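Local structure of cystathionine beta-lyase family protein, YNBB B.subtilis ortholog (Clostridium acetobutylicum, 3HVY) at residues 161-164 with 165-168; 208-211 with 212-215; 323-326 with 327-330. The protein is probably a pyridoxal 5'-phosphate-dependent carbon-sulfur lyase of the methionine gamma-lyase family, with a putative link to aluminium resistance. All blocks are in the same frame, centred on the assembly; numbering follows the deposited sequence.

Interaction 1 of 3, residues 161-164 with 165-168; sequences KVDI and NTVK
D163 and I164 are the two centres of this contact, where the loop runs into helix 164-173: the first caps the helix through its side chain, the second packs along its first turn. D163 is the N-cap residue. D163 OD2 accepts from T166 OG1 at a short 2.5 Å, the hydroxyl standing 54° out of the carboxylate plane. D163 OD1 takes a weak, longer bond from T166 N at 3.3 Å, which makes the capping link to the backbone. With CG anti to its own N (chi1 -174°), the carboxylate lies beside the carbonyl carbon, within reach of T166 N and OG1. A water extends the cap: it donates to D163 OD1 at 2.6 Å and accepts from N165 N at 3.0 Å, so a second amide of the first turn is served indirectly.

I164 turns its CB away from the following residues, yet two branches still touch them. Its CG1 lies anti to the backbone N (chi1 -153°), which carries I164 CD1 to 4.2 Å from V167 CB, a light apolar contact; I164 CG2 lies against N165 N at 3.2 Å. Beyond the segments, the same isoleucine packs on I202 and S205 of helix 196-207, so the turn has an apolar flank beside its polar one.

The carbonyls of D163 and I164 carry the next bonds. V167 N donates to D163 O over 3.1 Å, and K168 N to I164 O, also over 3.1 Å; these are the first two i to i+4 bonds of the helix.

An anionic side chain placed against early amide N-H groups would be favoured by the helix dipole, and that, together with the threonine hydroxyl, probably helps to keep D163 ionised.

Interaction 2 of 3, residues 208-211 with 212-215; sequences EVNE and NVIV
The carboxamide oxygen of N210 reaches across to two successive backbone amides. N212 N donates to N210 OD1 at 2.7 Å, nearly along the C=O axis, while V213 N donates to the same OD1 at 2.8 Å from well above the carbonyl plane, 46° out of it. The first of these bonds, from side-chain oxygen to the amide two residues on, defines an Asx turn, and the second extends it by one residue. A water adds a weak third contact to OD1 and accepts from N212 ND2 at 2.6 Å, tying in the second asparagine.

What places the oxygen is the first torsion of N210: CG lies opposite its own N (chi1 -176°), beside the carbonyl carbon, which carries OD1 to the amides of N212 and V213. V213 then lays its CG1 against the amide, 3.8 Å from N210 CG.

Further out, R207 NH1 donates to both N210 O and V213 O, holding the two sides of the turn to the end of helix 196-207. V213 packs on I206 of that helix and on I180, and the turn leads into strand 214-218, which runs parallel to its neighbours 177-183 and 237-241 in the mixed sheet.

Interaction 3 of 3, residues 323-326 with 327-330; sequences LPKY and NDKR
R330 folds back over P324, and a bend at chi2 brings the edge of its guanidinium to K325 O. P324 CB sits 3.7 Å above one face of the group, offset toward its rim. R330 NH2 donates to K325 O at 3.0 Å, and R330 NE donates to D328 O at 2.9 Å, the oxygen lying in the guanidinium plane; outside the segments NH1 has Q335 as partner. K325 O also accepts from D328 N at 3.0 Å, the two donors arriving on opposite faces of its carbonyl plane.

D328 runs alongside K325, and its OD2 accepts from K325 N at 2.8 Å; the lysine's NZ goes to D321. Y326 and N327 both place CG between N and the carbonyl carbon (chi1 78° and 69°), and their ring and amide lie stacked, with planes 10° apart; N327 CB is 4.1 Å from the Y326 ring centroid, a CH-pi contact over the face.

K325 to D328 is a type I beta turn, preceded by a cis peptide bond before P324. It joins antiparallel strands 321-323 and 334-338 of the five-stranded sheet, which probably belongs to the small C-terminal domain of fold-type I pyridoxal-phosphate enzymes.

How the interactions relate
Interactions 1 and 2 are neighbours, their centres 14 Å apart, and they touch directly: K168 NZ forms a salt bridge with E208 OE1 at 2.6 Å, and K168 CE packs on V209 CG2 at 4.0 Å. Both border helix 196-207, one beside its flank and one after its end. Interaction 3 stands apart in the region of the five-stranded antiparallel sheet, its centre about 24 Å from that of interaction 1 and about 31 Å from that of interaction 2; nearest atoms are about 11 and 18 Å away. The cofactor-bearing K244 follows strand 237-241, which lies beside strand 214-218, the strand that interaction 2 leads into.

Interaction 1 of 3, residues 161-164 with 165-168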
# COMPACT_ATOMS: atom_id res chain seq x y z
N LYS D 161 -12.75 -31.97 32.11
CA LYS D 161 -11.73 -31.09 32.66
C LYS D 161 -10.34 -31.68 32.34
O LYS D 161 -10.18 -32.86 32.10
CB LYS D 161 -11.95 -30.95 34.17
N VAL D 162 -9.33 -30.82 32.29
CA VAL D 162 -7.97 -31.27 32.09
C VAL D 162 -7.60 -32.27 33.20
O VAL D 162 -7.81 -31.99 34.39
CB VAL D 162 -7.01 -30.09 32.10
CG1 VAL D 162 -5.58 -30.58 32.16
CG2 VAL D 162 -7.27 -29.21 30.85
N ASP D 163 -7.08 -33.43 32.80
CA ASP D 163 -6.73 -34.51 33.70
C ASP D 163 -5.33 -34.25 34.23
O ASP D 163 -4.33 -34.86 33.82
CB ASP D 163 -6.79 -35.83 32.94
CG ASP D 163 -6.56 -37.03 33.83
OD1 ASP D 163 -6.35 -36.88 35.07
OD2 ASP D 163 -6.56 -38.14 33.27
N ILE D 164 -5.29 -33.32 35.16
CA ILE D 164 -4.06 -32.85 35.72
C ILE D 164 -3.26 -33.96 36.39
O ILE D 164 -2.04 -33.94 36.36
CB ILE D 164 -4.34 -31.64 36.66
CG1 ILE D 164 -3.12 -30.72 36.75
CG2 ILE D 164 -4.72 -32.13 38.03
CD1 ILE D 164 -2.49 -30.32 35.40
N ASN D 165 -3.92 -34.98 36.94
CA ASN D 165 -3.17 -36.08 37.51
C ASN D 165 -2.44 -36.93 36.48
O ASN D 165 -1.34 -37.39 36.75
CB ASN D 165 -4.05 -36.97 38.39
CG ASN D 165 -4.41 -36.31 39.73
OD1 ASN D 165 -3.84 -35.28 40.13
ND2 ASN D 165 -5.37 -36.90 40.43
N THR D 166 -3.03 -37.18 35.33
CA THR D 166 -2.33 -37.91 34.27
C THR D 166 -1.18 -37.08 33.69
O THR D 166 -0.09 -37.61 33.41
CB THR D 166 -3.29 -38.30 33.15
OG1 THR D 166 -4.28 -39.15 33.73
CG2 THR D 166 -2.57 -39.05 32.06
N VAL D 167 -1.38 -35.77 33.57
CA VAL D 167 -0.33 -34.87 33.11
C VAL D 167 0.92 -34.99 34.01
O VAL D 167 2.05 -35.12 33.53
CB VAL D 167 -0.79 -33.42 33.13
CG1 VAL D 167 0.41 -32.47 32.77
CG2 VAL D 167 -1.94 -33.20 32.14
N LYS D 168 0.68 -34.99 35.31
CA LYS D 168 1.75 -35.12 36.30
C LYS D 168 2.43 -36.45 36.24
O LYS D 168 3.67 -36.52 36.31
CB LYS D 168 1.20 -34.85 37.71
CG LYS D 168 0.97 -33.36 37.88
CD LYS D 168 0.16 -33.05 39.12
CE LYS D 168 1.00 -32.78 40.34
NZ LYS D 168 0.14 -32.17 41.40
O HOH W 1 -6.91 -35.47 37.19

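Interaction 2 of 3, residues 208-211 with 212-215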
# COMPACT_ATOMS: atom_id res chain seq x y z
N GLU D 208 4.58 -27.95 40.20
CA GLU D 208 4.85 -28.75 41.39
C GLU D 208 5.84 -29.88 41.09
O GLU D 208 6.49 -30.40 41.98
CB GLU D 208 3.54 -29.34 41.95
CG GLU D 208 2.63 -28.29 42.60
CD GLU D 208 1.25 -28.82 42.98
OE1 GLU D 208 0.83 -29.91 42.51
OE2 GLU D 208 0.56 -28.11 43.74
N VAL D 209 5.94 -30.28 39.83
CA VAL D 209 6.80 -31.39 39.46
C VAL D 209 7.95 -30.98 38.54
O VAL D 209 8.96 -31.63 38.51
CB VAL D 209 5.98 -32.47 38.73
CG1 VAL D 209 6.88 -33.68 38.27
CG2 VAL D 209 4.91 -32.97 39.66
N ASN D 210 7.78 -29.91 37.76
CA ASN D 210 8.73 -29.60 36.72
C ASN D 210 8.66 -28.14 36.34
O ASN D 210 7.69 -27.71 35.73
CB ASN D 210 8.44 -30.49 35.49
CG ASN D 210 9.45 -30.32 34.36
OD1 ASN D 210 10.04 -29.26 34.17
ND2 ASN D 210 9.64 -31.38 33.59
N GLU D 211 9.72 -27.41 36.66
CA GLU D 211 9.84 -25.99 36.38
C GLU D 211 10.52 -25.69 35.05
O GLU D 211 10.65 -24.53 34.69
CB GLU D 211 10.60 -25.30 37.50
CG GLU D 211 9.82 -25.29 38.81
CD GLU D 211 10.63 -24.80 40.00
OE1 GLU D 211 11.61 -24.04 39.83
OE2 GLU D 211 10.26 -25.20 41.12
N ASN D 212 10.93 -26.71 34.30
CA ASN D 212 11.62 -26.48 33.04
C ASN D 212 10.82 -26.75 31.76
O ASN D 212 11.11 -26.16 30.72
CB ASN D 212 12.89 -27.31 33.00
CG ASN D 212 13.85 -26.91 34.08
OD1 ASN D 212 14.28 -25.77 34.13
ND2 ASN D 212 14.13 -27.82 35.00
N VAL D 213 9.83 -27.65 31.84
CA VAL D 213 9.01 -27.96 30.66
C VAL D 213 8.39 -26.66 30.14
O VAL D 213 7.92 -25.83 30.91
CB VAL D 213 7.94 -29.05 30.99
CG1 VAL D 213 6.97 -28.56 32.11
CG2 VAL D 213 7.19 -29.47 29.75
N ILE D 214 8.43 -26.46 28.82
CA ILE D 214 7.85 -25.27 28.22
C ILE D 214 6.33 -25.34 28.23
O ILE D 214 5.74 -26.26 27.71
CB ILE D 214 8.36 -25.09 26.73
CG1 ILE D 214 9.90 -25.11 26.72
CG2 ILE D 214 7.74 -23.83 26.11
CD1 ILE D 214 10.59 -25.17 25.33
N VAL D 215 5.68 -24.36 28.82
CA VAL D 215 4.23 -24.31 28.75
C VAL D 215 3.81 -23.31 27.66
O VAL D 215 4.02 -22.08 27.78
CB VAL D 215 3.62 -23.97 30.10
CG1 VAL D 215 2.12 -23.68 29.92
CG2 VAL D 215 3.91 -25.10 31.09
O HOH W 2 12.79 -29.96 35.72

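Interaction 3 of 3, residues 323-326 with 327-330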
# COMPACT_ATOMS: atom_id res chain seq x y z
N LEU D 323 -23.83 -22.73 24.68
CA LEU D 323 -22.65 -22.83 25.50
C LEU D 323 -21.58 -21.90 25.01
O LEU D 323 -21.25 -21.94 23.83
CB LEU D 323 -22.14 -24.25 25.48
CG LEU D 323 -21.14 -24.58 26.58
CD1 LEU D 323 -21.90 -24.62 27.94
CD2 LEU D 323 -20.54 -25.92 26.26
N PRO D 324 -21.02 -21.08 25.90
CA PRO D 324 -21.37 -20.95 27.31
C PRO D 324 -22.71 -20.27 27.51
O PRO D 324 -23.29 -19.74 26.53
CB PRO D 324 -20.26 -20.03 27.88
CG PRO D 324 -19.20 -20.04 26.85
CD PRO D 324 -19.88 -20.22 25.54
N LYS D 325 -23.20 -20.26 28.76
CA LYS D 325 -24.45 -19.59 29.08
C LYS D 325 -24.16 -18.11 29.16
O LYS D 325 -23.02 -17.73 29.31
CB LYS D 325 -25.03 -20.09 30.39
CG LYS D 325 -25.26 -21.60 30.37
CD LYS D 325 -26.17 -22.06 29.30
CE LYS D 325 -26.09 -23.62 29.29
NZ LYS D 325 -27.20 -24.12 28.55
N TYR D 326 -25.19 -17.30 29.03
CA TYR D 326 -25.05 -15.86 29.02
C TYR D 326 -24.33 -15.28 30.21
O TYR D 326 -23.64 -14.29 30.09
CB TYR D 326 -26.43 -15.21 28.89
CG TYR D 326 -27.28 -15.15 30.11
CD1 TYR D 326 -27.84 -16.31 30.65
CD2 TYR D 326 -27.60 -13.93 30.71
CE1 TYR D 326 -28.66 -16.27 31.73
CE2 TYR D 326 -28.47 -13.88 31.80
CZ TYR D 326 -28.99 -15.05 32.30
OH TYR D 326 -29.84 -15.06 33.36
N ASN D 327 -24.47 -15.94 31.35
CA ASN D 327 -23.84 -15.48 32.56
C ASN D 327 -22.64 -16.26 32.96
O ASN D 327 -22.18 -16.06 34.06
CB ASN D 327 -24.84 -15.34 33.70
CG ASN D 327 -25.36 -16.66 34.19
OD1 ASN D 327 -25.19 -17.68 33.54
ND2 ASN D 327 -26.00 -16.65 35.33
N ASP D 328 -22.14 -17.16 32.10
CA ASP D 328 -20.81 -17.74 32.26
C ASP D 328 -19.82 -16.71 31.78
O ASP D 328 -19.87 -16.31 30.61
CB ASP D 328 -20.61 -18.97 31.37
CG ASP D 328 -21.38 -20.17 31.86
OD1 ASP D 328 -21.54 -20.33 33.08
OD2 ASP D 328 -21.80 -20.98 31.02
N LYS D 329 -18.94 -16.27 32.65
CA LYS D 329 -17.97 -15.24 32.29
C LYS D 329 -16.97 -15.82 31.25
O LYS D 329 -16.46 -16.92 31.37
CB LYS D 329 -17.26 -14.64 33.51
CG LYS D 329 -18.25 -13.93 34.54
CD LYS D 329 -19.10 -12.79 33.92
CE LYS D 329 -19.84 -11.93 34.96
NZ LYS D 329 -21.07 -12.54 35.51
N ARG D 330 -16.78 -15.06 30.19
CA ARG D 330 -16.05 -15.50 29.02
C ARG D 330 -14.53 -15.39 29.08
O ARG D 330 -13.95 -14.59 29.82
CB ARG D 330 -16.58 -14.72 27.81
CG ARG D 330 -18.10 -14.73 27.64
CD ARG D 330 -18.62 -16.10 27.69
NE ARG D 330 -20.09 -16.27 27.69
CZ ARG D 330 -20.81 -16.45 26.59
NH1 ARG D 330 -20.24 -16.38 25.41
NH2 ARG D 330 -22.11 -16.68 26.66